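PDB 5TA0: glycoside Hydrolase from Bacteroides uniformis, which probably hydrolyses agarose chains or the oligosaccharides derived from them, as a family 86 glycoside hydrolase of a gut bacterium. Local coordinates for residues Tyr176-Lys181 and Lys234-Asp239; Pro193-Cys198 and Pro238-Gly243; Asp586-Phe591 and Ile606-Asp611; Val610-Leu615 and Met637-Phe642. All blocks are in the same frame, centred on the assembly; numbering follows the deposited sequence.

From the N terminus, contact 1 opens first, on helix 170-183, and contact 2 opens at 193-198 before contact 1 has closed. Their second segments overlap, 234-239 and 238-243, sharing Pro238 and Asp239, so the two closures cross rather than nest. They tie helix 170-183 to helix 219-236, and two neighbouring parallel strands of the barrel; their centres are about 9 Å apart. Contacts 3 and 4 come later, in the C-terminal beta domain. Contact 3 closes a loop from 586-591 onto 606-611, and contact 4 starts on Val610 and Asp611, where contact 3 ends, and closes on 637-642. Contacts 1 and 3 lie on opposite sides of the chain's centre, about 48 Å apart between centres.

Contact 1 (Tyr176-Lys181 and Lys234-Asp239)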
loop_
_atom_site.group_PDB
_atom_site.type_symbol
_atom_site.label_atom_id
_atom_site.label_comp_id
_atom_site.label_asym_id
_atom_site.label_seq_id
_atom_site.Cartn_x
_atom_site.Cartn_y
_atom_site.Cartn_z
ATOM N N TYR A 176 14.513 15.916 14.556
ATOM C CA TYR A 176 14.182 14.523 14.197
ATOM C C TYR A 176 15.380 13.594 14.399
ATOM O O TYR A 176 15.260 12.500 14.968
ATOM C CB TYR A 176 13.689 14.491 12.756
ATOM C CG TYR A 176 12.907 13.280 12.287
ATOM C CD1 TYR A 176 12.402 12.289 13.150
ATOM C CD2 TYR A 176 12.601 13.158 10.933
ATOM C CE1 TYR A 176 11.618 11.243 12.671
ATOM C CE2 TYR A 176 11.810 12.117 10.460
ATOM C CZ TYR A 176 11.336 11.155 11.326
ATOM O OH TYR A 176 10.549 10.109 10.916
ATOM N N GLY A 177 16.547 14.021 13.923
ATOM C CA GLY A 177 17.759 13.197 14.093
ATOM C C GLY A 177 18.112 12.991 15.563
ATOM O O GLY A 177 18.438 11.875 15.968
ATOM N N ARG A 178 18.035 14.043 16.369
ATOM C CA ARG A 178 18.347 13.914 17.801
ATOM C C ARG A 178 17.322 13.035 18.492
ATOM O O ARG A 178 17.658 12.215 19.329
ATOM C CB ARG A 178 18.438 15.260 18.488
ATOM C CG ARG A 178 19.660 16.086 18.127
ATOM C CD ARG A 178 19.650 17.358 18.955
ATOM N NE ARG A 178 20.851 18.141 18.739
ATOM C CZ ARG A 178 22.041 17.861 19.249
ATOM N NH1 ARG A 178 22.189 16.851 20.074
ATOM N NH2 ARG A 178 23.086 18.620 18.910
ATOM N N TYR A 179 16.049 13.194 18.146
ATOM C CA TYR A 179 15.011 12.368 18.749
ATOM C C TYR A 179 15.330 10.886 18.559
ATOM O O TYR A 179 15.263 10.079 19.509
ATOM C CB TYR A 179 13.637 12.687 18.106
ATOM C CG TYR A 179 12.517 11.841 18.658
ATOM C CD1 TYR A 179 12.208 10.615 18.085
ATOM C CD2 TYR A 179 11.817 12.252 19.775
ATOM C CE1 TYR A 179 11.223 9.797 18.625
ATOM C CE2 TYR A 179 10.790 11.475 20.304
ATOM C CZ TYR A 179 10.510 10.246 19.741
ATOM O OH TYR A 179 9.525 9.445 20.254
ATOM N N ILE A 180 15.622 10.507 17.333
ATOM C CA ILE A 180 15.894 9.109 16.989
ATOM C C ILE A 180 17.105 8.620 17.791
ATOM O O ILE A 180 17.060 7.554 18.424
ATOM C CB ILE A 180 16.101 8.915 15.471
ATOM C CG1 ILE A 180 14.825 9.239 14.682
ATOM C CG2 ILE A 180 16.574 7.503 15.145
ATOM C CD1 ILE A 180 15.098 9.602 13.242
ATOM N N LYS A 181 18.165 9.426 17.819
ATOM C CA LYS A 181 19.401 9.040 18.510
ATOM C C LYS A 181 19.205 8.896 20.013
ATOM O O LYS A 181 19.779 7.989 20.631
ATOM C CB LYS A 181 20.443 10.101 18.220
ATOM C CG LYS A 181 21.794 9.842 18.888
ATOM C CD LYS A 181 22.799 10.897 18.438
ATOM C CE LYS A 181 24.167 10.756 19.131
ATOM N NZ LYS A 181 24.148 11.130 20.571
ATOM N N LYS A 234 20.351 11.622 8.921
ATOM C CA LYS A 234 21.536 10.793 8.656
ATOM C C LYS A 234 22.803 11.334 9.343
ATOM O O LYS A 234 23.692 10.542 9.706
ATOM C CB LYS A 234 21.735 10.629 7.150
ATOM C CG LYS A 234 20.655 9.762 6.497
ATOM C CD LYS A 234 20.721 9.820 4.981
ATOM C CE LYS A 234 19.556 9.090 4.332
ATOM N NZ LYS A 234 19.637 7.639 4.587
ATOM N N LYS A 235 22.895 12.649 9.544
ATOM C CA LYS A 235 23.995 13.235 10.357
ATOM C C LYS A 235 24.035 12.585 11.744
ATOM O O LYS A 235 25.111 12.209 12.252
ATOM C CB LYS A 235 23.811 14.748 10.487
ATOM C CG LYS A 235 24.751 15.475 11.457
ATOM C CD LYS A 235 24.436 16.977 11.530
ATOM C CE LYS A 235 25.150 17.650 12.701
ATOM N NZ LYS A 235 24.909 19.117 12.738
ATOM N N PHE A 236 22.881 12.436 12.376
ATOM C CA PHE A 236 22.798 11.830 13.689
ATOM C C PHE A 236 22.670 10.317 13.701
ATOM O O PHE A 236 22.985 9.683 14.700
ATOM C CB PHE A 236 21.664 12.486 14.498
ATOM C CG PHE A 236 21.948 13.920 14.841
ATOM C CD1 PHE A 236 21.533 14.939 14.029
ATOM C CD2 PHE A 236 22.664 14.241 15.994
ATOM C CE1 PHE A 236 21.797 16.261 14.336
ATOM C CE2 PHE A 236 22.945 15.561 16.289
ATOM C CZ PHE A 236 22.518 16.571 15.476
ATOM N N ASN A 237 22.160 9.731 12.614
ATOM C CA ASN A 237 21.819 8.299 12.533
ATOM C C ASN A 237 22.180 7.797 11.141
ATOM O O ASN A 237 21.331 7.685 10.256
ATOM C CB ASN A 237 20.312 8.084 12.785
ATOM C CG ASN A 237 19.833 8.776 14.016
ATOM O OD1 ASN A 237 19.951 8.262 15.138
ATOM N ND2 ASN A 237 19.319 9.994 13.833
ATOM N N PRO A 238 23.476 7.530 10.887
ATOM C CA PRO A 238 23.946 7.295 9.527
ATOM C C PRO A 238 23.256 6.181 8.728
ATOM O O PRO A 238 23.123 6.303 7.519
ATOM C CB PRO A 238 25.450 6.978 9.723
ATOM C CG PRO A 238 25.818 7.618 11.001
ATOM C CD PRO A 238 24.581 7.616 11.866
ATOM N N ASP A 239 22.802 5.156 9.403
ATOM C CA ASP A 239 22.200 4.045 8.660
ATOM C C ASP A 239 20.674 4.122 8.454
ATOM O O ASP A 239 20.100 3.208 7.861
ATOM C CB ASP A 239 22.623 2.729 9.305
ATOM C CG ASP A 239 24.143 2.522 9.247
ATOM O OD1 ASP A 239 24.758 2.767 8.168
ATOM O OD2 ASP A 239 24.705 2.130 10.287
#
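Gly177, within helix 170-183, and Phe236, in the last turn of helix 219-236, bring their CA atoms to 5.2 Å of each other, and Lys181 and Asn237 follow at 6.5 Å. Asn237 is the first residue to leave helical backbone angles, so the contact runs along one helix and across the terminus of the other. With no side chain on Gly177, the backbones can come this close, and Phe236 CB lies 3.6 Å from Gly177 O. That carbonyl oxygen accepts twice: from Lys181 N in its own helix, and from Asn237 ND2 at 3.0 Å. The latter hydrogen bond is nearly straight (170° at the hydrogen), and Gly177 O lies in the plane of the Asn237 amide, which also donates to Val233 O in the preceding turn. Beside it, Ile180 CG2 packs on Asn237 OD1 at 3.5 Å. The Phe236 ring takes Arg178 CG over one face, a CH-pi contact of 4.0 Å to the centroid. Arg178 stays extended from CG to NE, and its guanidinium turns one face to Phe236 CE2, which lies over its centre, with the two planes 53° apart; NE is salt-bridged to Glu174. Lys181 CD meets the same ring at its edge, 4.1 Å from Phe236 CD2. This is the packing of neighbouring outer helices in an alpha/beta barrel, here fastened by an asparagine just beyond a helix end.

Contact 2 (Pro193-Cys198 and Pro238-Gly243); sequences PKPGFC and PDMKVG
Neighbouring parallel strands of the barrel's inner sheet run side by side here, 197-199 next to 242-247, with Cys198 and Val242 forming a parallel bridge at a CA-CA distance of 4.8 Å. Two backbone bonds define the register: Cys198 N donates to Lys241 O at 2.9 Å, and Gly243 N donates to Cys198 O at 3.0 Å. One residue thus bonds on both sides of Val242, the usual parallel pattern, and Val242 CA adds a C-H...O contact to the same Cys198 oxygen. Ahead of the strands the two segments diverge, and two waters fill in for direct bonds. Both donate to Gly196 O; one accepts from Lys241 N and the other from Lys241 NZ, at 2.9 Å. The extended Lys241 chain runs alongside Phe197, pointing the same way, with its CD 3.9 Å from Phe197 CE1. Met240 lies between the strand and helix 219-236, where it also touches Val233. In one of its two conformers, chi1 of -175° sets CG 3.4 Å from Cys198 SG, and bends at chi2 and chi3 bring CE to 3.4 Å from Pro195 O. Cys198 also meets Tyr176 and Ile180 of helix 170-183, while Val242 touches Ala230 and Val233 of helix 219-236. Strand, covering helix and next parallel strand make the beta-alpha-beta crossover from which such barrels are built.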
loop_
_atom_site.group_PDB
_atom_site.type_symbol
_atom_site.label_atom_id
_atom_site.label_comp_id
_atom_site.label_asym_id
_atom_site.label_seq_id
_atom_site.Cartn_x
_atom_site.Cartn_y
_atom_site.Cartn_z
ATOM N N PRO A 193 13.846 -0.776 19.948
ATOM C CA PRO A 193 14.605 -0.876 18.718
ATOM C C PRO A 193 14.428 0.308 17.770
ATOM O O PRO A 193 13.345 0.893 17.685
ATOM C CB PRO A 193 14.075 -2.167 18.084
ATOM C CG PRO A 193 13.636 -2.964 19.268
ATOM C CD PRO A 193 13.043 -1.989 20.199
ATOM N N LYS A 194 15.487 0.672 17.068
ATOM C CA LYS A 194 15.422 1.755 16.091
ATOM C C LYS A 194 14.341 1.469 15.047
ATOM O O LYS A 194 14.068 0.318 14.704
ATOM C CB LYS A 194 16.764 1.942 15.373
ATOM C CG LYS A 194 17.911 2.368 16.267
ATOM C CD LYS A 194 17.970 3.865 16.451
ATOM C CE LYS A 194 18.909 4.179 17.619
ATOM N NZ LYS A 194 18.974 5.606 18.003
ATOM N N PRO A 195 13.707 2.535 14.533
ATOM C CA PRO A 195 12.774 2.320 13.414
ATOM C C PRO A 195 13.426 1.705 12.203
ATOM O O PRO A 195 14.604 1.971 11.920
ATOM C CB PRO A 195 12.239 3.729 13.109
ATOM C CG PRO A 195 13.092 4.658 13.806
ATOM C CD PRO A 195 13.895 3.961 14.844
ATOM N N GLY A 196 12.666 0.890 11.473
ATOM C CA GLY A 196 13.127 0.422 10.180
ATOM C C GLY A 196 13.103 1.470 9.089
ATOM O O GLY A 196 13.867 1.411 8.130
ATOM N N PHE A 197 12.183 2.451 9.229
ATOM C CA PHE A 197 11.931 3.452 8.191
ATOM C C PHE A 197 11.523 4.750 8.855
ATOM O O PHE A 197 10.709 4.738 9.781
ATOM C CB PHE A 197 10.773 3.011 7.291
ATOM C CG PHE A 197 10.994 1.704 6.602
ATOM C CD1 PHE A 197 11.563 1.643 5.344
ATOM C CD2 PHE A 197 10.671 0.512 7.245
ATOM C CE1 PHE A 197 11.745 0.412 4.713
ATOM C CE2 PHE A 197 10.910 -0.711 6.630
ATOM C CZ PHE A 197 11.436 -0.749 5.370
ATOM N N CYS A 198 12.069 5.861 8.375
ATOM C CA CYS A 198 11.681 7.205 8.806
ATOM C C CYS A 198 11.091 7.970 7.647
ATOM O O CYS A 198 11.798 8.478 6.774
ATOM C CB CYS A 198 12.871 7.943 9.411
ATOM S SG CYS A 198 13.434 7.255 10.986
ATOM N N PRO A 238 23.476 7.530 10.887
ATOM C CA PRO A 238 23.946 7.295 9.527
ATOM C C PRO A 238 23.256 6.181 8.728
ATOM O O PRO A 238 23.123 6.303 7.519
ATOM C CB PRO A 238 25.450 6.978 9.723
ATOM C CG PRO A 238 25.818 7.618 11.001
ATOM C CD PRO A 238 24.581 7.616 11.866
ATOM N N ASP A 239 22.802 5.156 9.403
ATOM C CA ASP A 239 22.200 4.045 8.660
ATOM C C ASP A 239 20.674 4.122 8.454
ATOM O O ASP A 239 20.100 3.208 7.861
ATOM C CB ASP A 239 22.623 2.729 9.305
ATOM C CG ASP A 239 24.143 2.522 9.247
ATOM O OD1 ASP A 239 24.758 2.767 8.168
ATOM O OD2 ASP A 239 24.705 2.130 10.287
ATOM N N MET A 240 20.035 5.162 8.970
ATOM C CA MET A 240 18.578 5.215 8.931
ATOM C C MET A 240 18.149 5.406 7.441
ATOM O O MET A 240 18.914 5.981 6.628
ATOM C CB MET A 240 18.074 6.348 9.848
ATOM C CG MET A 240 16.565 6.420 9.985
ATOM S SD MET A 240 15.899 4.822 10.441
ATOM C CE MET A 240 16.612 4.679 12.079
ATOM N N LYS A 241 17.009 4.817 7.060
ATOM C CA LYS A 241 16.322 4.995 5.777
ATOM C C LYS A 241 15.301 6.119 5.937
ATOM O O LYS A 241 14.517 6.106 6.903
ATOM C CB LYS A 241 15.602 3.705 5.369
ATOM C CG LYS A 241 16.477 2.524 5.028
ATOM C CD LYS A 241 15.573 1.342 4.704
ATOM C CE LYS A 241 16.336 0.052 4.435
ATOM N NZ LYS A 241 15.397 -1.105 4.269
ATOM N N VAL A 242 15.331 7.072 5.008
ATOM C CA VAL A 242 14.410 8.222 5.013
ATOM C C VAL A 242 13.611 8.232 3.709
ATOM O O VAL A 242 14.157 7.937 2.635
ATOM C CB VAL A 242 15.195 9.531 5.199
ATOM C CG1 VAL A 242 14.266 10.748 5.212
ATOM C CG2 VAL A 242 16.007 9.468 6.492
ATOM N N GLY A 243 12.328 8.598 3.797
ATOM C CA GLY A 243 11.477 8.613 2.626
ATOM C C GLY A 243 10.414 9.706 2.652
ATOM O O GLY A 243 10.184 10.372 3.652
HETATM O O HOH W 1 14.778 -1.006 7.100
HETATM O O HOH W 2 16.659 2.059 8.308
#

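Contact 3 (Asp586-Phe591 and Ile606-Asp611); sequences DIPDNF and IEVPVD
Phe591 holds CG between its backbone N and carbonyl carbon (chi1 51°), while Ile606 turns at both side-chain torsions (chi1 -50°, chi2 -56°), and these settings bring Ile606 CD1 to 3.6 Å from Phe591 CD1. The same methyl lies near Phe591 CB and CG, so it touches the base of the aromatic side chain rather than its far end. The other branch of Ile606 meets Ile587, CG2 to CG2 at 3.9 Å, with the two side chains crossing at about a right angle. Further along, Val608 CG2 packs against Ile587 CG1 at 4.1 Å, and the rings of Pro588 and Pro609 approach through Pro588 CG and Pro609 CD at 4.0 Å. No direct hydrogen bond joins the segments. Instead, one water donates both its hydrogens, to Asp586 O at 2.6 Å and Pro609 O at 2.7 Å, and a second does likewise for Asn590 O and Glu607 O. Strand 602-609 is outermost in its sheet, paired on its inner side with strand 558-568. The bridges give carbonyls of both segments a donor where no N-H of the opposite segment serves them, which implies that the loop lies against this edge through apolar contacts and water, without extending the sheet.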
loop_
_atom_site.group_PDB
_atom_site.type_symbol
_atom_site.label_atom_id
_atom_site.label_comp_id
_atom_site.label_asym_id
_atom_site.label_seq_id
_atom_site.Cartn_x
_atom_site.Cartn_y
_atom_site.Cartn_z
ATOM N N ASP A 586 -4.612 -7.010 -30.560
ATOM C CA ASP A 586 -5.953 -6.577 -30.132
ATOM C C ASP A 586 -5.919 -6.112 -28.689
ATOM O O ASP A 586 -5.215 -6.697 -27.865
ATOM C CB ASP A 586 -6.992 -7.698 -30.243
ATOM C CG ASP A 586 -7.136 -8.234 -31.636
ATOM O OD1 ASP A 586 -7.212 -7.431 -32.580
ATOM O OD2 ASP A 586 -7.177 -9.481 -31.764
ATOM N N ILE A 587 -6.691 -5.073 -28.388
ATOM C CA ILE A 587 -6.839 -4.578 -27.010
ATOM C C ILE A 587 -8.140 -5.136 -26.450
ATOM O O ILE A 587 -9.179 -5.038 -27.117
ATOM C CB ILE A 587 -6.752 -3.037 -26.951
ATOM C CG1 ILE A 587 -5.303 -2.621 -27.306
ATOM C CG2 ILE A 587 -7.134 -2.523 -25.557
ATOM C CD1 ILE A 587 -5.052 -1.145 -27.335
ATOM N N PRO A 588 -8.101 -5.760 -25.246
ATOM C CA PRO A 588 -9.350 -6.291 -24.691
ATOM C C PRO A 588 -10.378 -5.194 -24.380
ATOM O O PRO A 588 -10.005 -4.085 -24.024
ATOM C CB PRO A 588 -8.907 -6.990 -23.394
ATOM C CG PRO A 588 -7.430 -7.124 -23.467
ATOM C CD PRO A 588 -6.940 -6.047 -24.374
ATOM N N ASP A 589 -11.659 -5.526 -24.507
ATOM C CA ASP A 589 -12.742 -4.652 -24.034
ATOM C C ASP A 589 -12.779 -4.529 -22.508
ATOM O O ASP A 589 -13.158 -3.466 -21.988
ATOM C CB ASP A 589 -14.115 -5.154 -24.520
ATOM C CG ASP A 589 -14.418 -4.741 -25.948
ATOM O OD1 ASP A 589 -14.241 -3.549 -26.283
ATOM O OD2 ASP A 589 -14.852 -5.609 -26.733
ATOM N N ASN A 590 -12.408 -5.603 -21.805
ATOM C CA ASN A 590 -12.409 -5.601 -20.338
ATOM C C ASN A 590 -11.008 -5.348 -19.791
ATOM O O ASN A 590 -10.029 -5.894 -20.299
ATOM C CB ASN A 590 -12.968 -6.910 -19.766
ATOM C CG ASN A 590 -13.353 -6.806 -18.289
ATOM O OD1 ASN A 590 -13.495 -5.712 -17.737
ATOM N ND2 ASN A 590 -13.533 -7.951 -17.643
ATOM N N PHE A 591 -10.938 -4.502 -18.765
ATOM C CA PHE A 591 -9.701 -4.213 -18.041
ATOM C C PHE A 591 -9.941 -4.404 -16.552
ATOM O O PHE A 591 -11.058 -4.646 -16.106
ATOM C CB PHE A 591 -9.165 -2.805 -18.379
ATOM C CG PHE A 591 -10.183 -1.713 -18.235
ATOM C CD1 PHE A 591 -10.852 -1.231 -19.352
ATOM C CD2 PHE A 591 -10.497 -1.173 -16.994
ATOM C CE1 PHE A 591 -11.807 -0.228 -19.235
ATOM C CE2 PHE A 591 -11.452 -0.178 -16.866
ATOM C CZ PHE A 591 -12.109 0.304 -17.988
ATOM N N ILE A 606 -4.564 -0.294 -18.891
ATOM C CA ILE A 606 -5.184 -1.344 -19.682
ATOM C C ILE A 606 -4.114 -2.400 -19.936
ATOM O O ILE A 606 -3.095 -2.137 -20.585
ATOM C CB ILE A 606 -5.686 -0.798 -21.046
ATOM C CG1 ILE A 606 -6.542 0.465 -20.893
ATOM C CG2 ILE A 606 -6.432 -1.881 -21.815
ATOM C CD1 ILE A 606 -7.719 0.338 -19.997
ATOM N N GLU A 607 -4.352 -3.590 -19.398
ATOM C CA GLU A 607 -3.434 -4.714 -19.546
ATOM C C GLU A 607 -3.775 -5.507 -20.822
ATOM O O GLU A 607 -4.920 -5.924 -21.016
ATOM C CB GLU A 607 -3.489 -5.592 -18.299
ATOM C CG GLU A 607 -2.813 -4.918 -17.122
ATOM C CD GLU A 607 -3.258 -5.476 -15.792
ATOM O OE1 GLU A 607 -4.370 -5.153 -15.334
ATOM O OE2 GLU A 607 -2.512 -6.295 -15.219
ATOM N N VAL A 608 -2.776 -5.675 -21.686
ATOM C CA VAL A 608 -2.948 -6.221 -23.029
ATOM C C VAL A 608 -2.060 -7.464 -23.179
ATOM O O VAL A 608 -0.840 -7.337 -23.319
ATOM C CB VAL A 608 -2.571 -5.182 -24.098
ATOM C CG1 VAL A 608 -2.834 -5.749 -25.496
ATOM C CG2 VAL A 608 -3.341 -3.871 -23.898
ATOM N N PRO A 609 -2.656 -8.668 -23.155
ATOM C CA PRO A 609 -1.845 -9.850 -23.461
ATOM C C PRO A 609 -1.262 -9.739 -24.861
ATOM O O PRO A 609 -1.916 -9.228 -25.778
ATOM C CB PRO A 609 -2.856 -10.985 -23.373
ATOM C CG PRO A 609 -3.888 -10.489 -22.418
ATOM C CD PRO A 609 -4.038 -9.039 -22.803
ATOM N N VAL A 610 -0.023 -10.182 -25.039
ATOM C CA VAL A 610 0.639 -10.093 -26.340
ATOM C C VAL A 610 1.354 -11.407 -26.632
ATOM O O VAL A 610 2.019 -11.982 -25.782
ATOM C CB VAL A 610 1.606 -8.889 -26.453
ATOM C CG1 VAL A 610 2.680 -8.913 -25.393
ATOM C CG2 VAL A 610 2.214 -8.811 -27.848
ATOM N N ASP A 611 1.180 -11.892 -27.849
ATOM C CA ASP A 611 1.829 -13.106 -28.318
ATOM C C ASP A 611 3.350 -12.965 -28.112
ATOM O O ASP A 611 3.982 -12.057 -28.654
ATOM C CB ASP A 611 1.448 -13.257 -29.805
ATOM C CG ASP A 611 2.074 -14.443 -30.495
ATOM O OD1 ASP A 611 1.740 -14.603 -31.702
ATOM O OD2 ASP A 611 2.870 -15.189 -29.916
HETATM O O HOH W 3 -4.438 -8.883 -26.613
HETATM O O HOH W 4 -7.266 -6.352 -19.550
#

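Contact 4 (Val610-Leu615 and Met637-Phe642); sequences VDYSIL and MQIFNF. With EDO (1,2-ethanediol), chain Q.
In the C-terminal domain, whose sheets are consistent with a beta-sandwich, the 3-10 turn 612-614 after strand 602-609 sets Tyr612 and Leu615 against strand 631-642, with 8.6 Å between the CA atoms of Tyr612 and Ile639. An Asx turn at Asp611 leads into the 3-10 turn: Asp611 OD2 takes both Ser613 N and Ser613 OG. Leu615 CD1 meets Ile639 CD1 tip to tip at 3.5 Å, closer than usual for two methyls, and its CD2 lies 3.8 Å from Met637 SD. Tyr612 CG is anti to the backbone N (chi1 -163°), directing the ring to the strand, and Ile639 CG2 sits at its edge, 4.0 Å from Tyr612 CE1. Thr555 N is a second partner of the phenol oxygen, and Lys554 makes a cation-pi contact with the ring. A 1,2-ethanediol, probably from the crystallisation liquor, donates from O1 to Phe642 O at 2.7 Å. With the ring and amide planes 85° apart, Tyr612 OH donates to Asn641 OD1 at 2.6 Å, from above the carbonyl plane.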
loop_
_atom_site.group_PDB
_atom_site.type_symbol
_atom_site.label_atom_id
_atom_site.label_comp_id
_atom_site.label_asym_id
_atom_site.label_seq_id
_atom_site.Cartn_x
_atom_site.Cartn_y
_atom_site.Cartn_z
ATOM N N VAL A 610 -0.023 -10.182 -25.039
ATOM C CA VAL A 610 0.639 -10.093 -26.340
ATOM C C VAL A 610 1.354 -11.407 -26.632
ATOM O O VAL A 610 2.019 -11.982 -25.782
ATOM C CB VAL A 610 1.606 -8.889 -26.453
ATOM C CG1 VAL A 610 2.680 -8.913 -25.393
ATOM C CG2 VAL A 610 2.214 -8.811 -27.848
ATOM N N ASP A 611 1.180 -11.892 -27.849
ATOM C CA ASP A 611 1.829 -13.106 -28.318
ATOM C C ASP A 611 3.350 -12.965 -28.112
ATOM O O ASP A 611 3.982 -12.057 -28.654
ATOM C CB ASP A 611 1.448 -13.257 -29.805
ATOM C CG ASP A 611 2.074 -14.443 -30.495
ATOM O OD1 ASP A 611 1.740 -14.603 -31.702
ATOM O OD2 ASP A 611 2.870 -15.189 -29.916
ATOM N N TYR A 612 3.905 -13.899 -27.346
ATOM C CA TYR A 612 5.343 -13.900 -27.025
ATOM C C TYR A 612 6.243 -13.899 -28.265
ATOM O O TYR A 612 7.291 -13.262 -28.274
ATOM C CB TYR A 612 5.660 -15.097 -26.136
ATOM C CG TYR A 612 6.974 -15.052 -25.373
ATOM C CD1 TYR A 612 7.175 -14.149 -24.321
ATOM C CD2 TYR A 612 7.995 -15.936 -25.678
ATOM C CE1 TYR A 612 8.349 -14.146 -23.603
ATOM C CE2 TYR A 612 9.173 -15.939 -24.969
ATOM C CZ TYR A 612 9.344 -15.039 -23.942
ATOM O OH TYR A 612 10.522 -15.063 -23.250
ATOM N N SER A 613 5.797 -14.572 -29.337
ATOM C CA SER A 613 6.567 -14.640 -30.584
ATOM C C SER A 613 6.743 -13.315 -31.302
ATOM O O SER A 613 7.669 -13.185 -32.091
ATOM C CB SER A 613 5.961 -15.676 -31.539
ATOM O OG SER A 613 4.679 -15.276 -32.010
ATOM N N ILE A 614 5.872 -12.334 -31.041
ATOM C CA ILE A 614 5.976 -10.989 -31.623
ATOM C C ILE A 614 7.093 -10.171 -30.979
ATOM O O ILE A 614 7.604 -9.216 -31.587
ATOM C CB ILE A 614 4.617 -10.215 -31.453
ATOM C CG1 ILE A 614 3.507 -10.934 -32.247
ATOM C CG2 ILE A 614 4.723 -8.744 -31.842
ATOM C CD1 ILE A 614 2.124 -10.317 -32.095
ATOM N N LEU A 615 7.444 -10.508 -29.748
ATOM C CA LEU A 615 8.423 -9.716 -28.993
ATOM C C LEU A 615 9.855 -10.055 -29.387
ATOM O O LEU A 615 10.159 -11.165 -29.841
ATOM C CB LEU A 615 8.243 -9.937 -27.493
ATOM C CG LEU A 615 6.885 -9.518 -26.944
ATOM C CD1 LEU A 615 6.849 -9.882 -25.475
ATOM C CD2 LEU A 615 6.592 -8.036 -27.142
ATOM N N MET A 637 5.921 -3.163 -19.675
ATOM C CA MET A 637 5.648 -4.548 -20.114
ATOM C C MET A 637 6.131 -5.539 -19.077
ATOM O O MET A 637 7.246 -5.448 -18.596
ATOM C CB MET A 637 6.309 -4.808 -21.462
ATOM C CG MET A 637 6.019 -6.185 -22.045
ATOM S SD MET A 637 6.399 -6.296 -23.811
ATOM C CE MET A 637 8.181 -6.141 -23.738
ATOM N N GLN A 638 5.290 -6.506 -18.755
ATOM C CA GLN A 638 5.689 -7.681 -17.967
ATOM C C GLN A 638 5.965 -8.857 -18.887
ATOM O O GLN A 638 5.170 -9.165 -19.776
ATOM C CB GLN A 638 4.591 -8.086 -16.988
ATOM C CG GLN A 638 4.397 -7.107 -15.844
ATOM C CD GLN A 638 3.037 -7.279 -15.241
ATOM O OE1 GLN A 638 2.048 -6.839 -15.838
ATOM N NE2 GLN A 638 2.956 -7.928 -14.085
ATOM N N ILE A 639 7.106 -9.484 -18.667
ATOM C CA ILE A 639 7.523 -10.711 -19.362
ATOM C C ILE A 639 7.537 -11.828 -18.325
ATOM O O ILE A 639 8.059 -11.637 -17.227
ATOM C CB ILE A 639 8.938 -10.504 -19.963
ATOM C CG1 ILE A 639 8.908 -9.385 -21.013
ATOM C CG2 ILE A 639 9.508 -11.783 -20.564
ATOM C CD1 ILE A 639 8.068 -9.660 -22.233
ATOM N N PHE A 640 6.975 -12.991 -18.679
ATOM C CA PHE A 640 6.929 -14.153 -17.803
ATOM C C PHE A 640 7.656 -15.283 -18.512
ATOM O O PHE A 640 7.123 -15.838 -19.465
ATOM C CB PHE A 640 5.483 -14.551 -17.533
ATOM C CG PHE A 640 4.672 -13.456 -16.888
ATOM C CD1 PHE A 640 4.641 -13.328 -15.499
ATOM C CD2 PHE A 640 3.958 -12.563 -17.649
ATOM C CE1 PHE A 640 3.906 -12.323 -14.890
ATOM C CE2 PHE A 640 3.212 -11.547 -17.036
ATOM C CZ PHE A 640 3.203 -11.433 -15.657
ATOM N N ASN A 641 8.893 -15.557 -18.095
ATOM C CA ASN A 641 9.729 -16.576 -18.735
ATOM C C ASN A 641 9.680 -17.897 -17.982
ATOM O O ASN A 641 9.808 -17.924 -16.762
ATOM C CB ASN A 641 11.166 -16.065 -18.829
ATOM C CG ASN A 641 11.326 -14.991 -19.886
ATOM O OD1 ASN A 641 10.418 -14.759 -20.681
ATOM N ND2 ASN A 641 12.486 -14.359 -19.919
ATOM N N PHE A 642 9.534 -18.991 -18.723
ATOM C CA PHE A 642 9.361 -20.306 -18.138
ATOM C C PHE A 642 10.665 -21.113 -18.154
ATOM O O PHE A 642 11.534 -20.913 -19.030
ATOM C CB PHE A 642 8.261 -21.067 -18.887
ATOM C CG PHE A 642 6.959 -20.313 -19.025
ATOM C CD1 PHE A 642 6.574 -19.353 -18.097
ATOM C CD2 PHE A 642 6.111 -20.589 -20.078
ATOM C CE1 PHE A 642 5.369 -18.693 -18.226
ATOM C CE2 PHE A 642 4.906 -19.921 -20.215
ATOM C CZ PHE A 642 4.531 -18.973 -19.284
HETATM C C1 EDO Q . 13.412 -18.565 -16.906
HETATM O O1 EDO Q . 13.604 -19.628 -17.844
HETATM C C2 EDO Q . 12.897 -19.169 -15.615
HETATM O O2 EDO Q . 13.910 -20.055 -15.137
#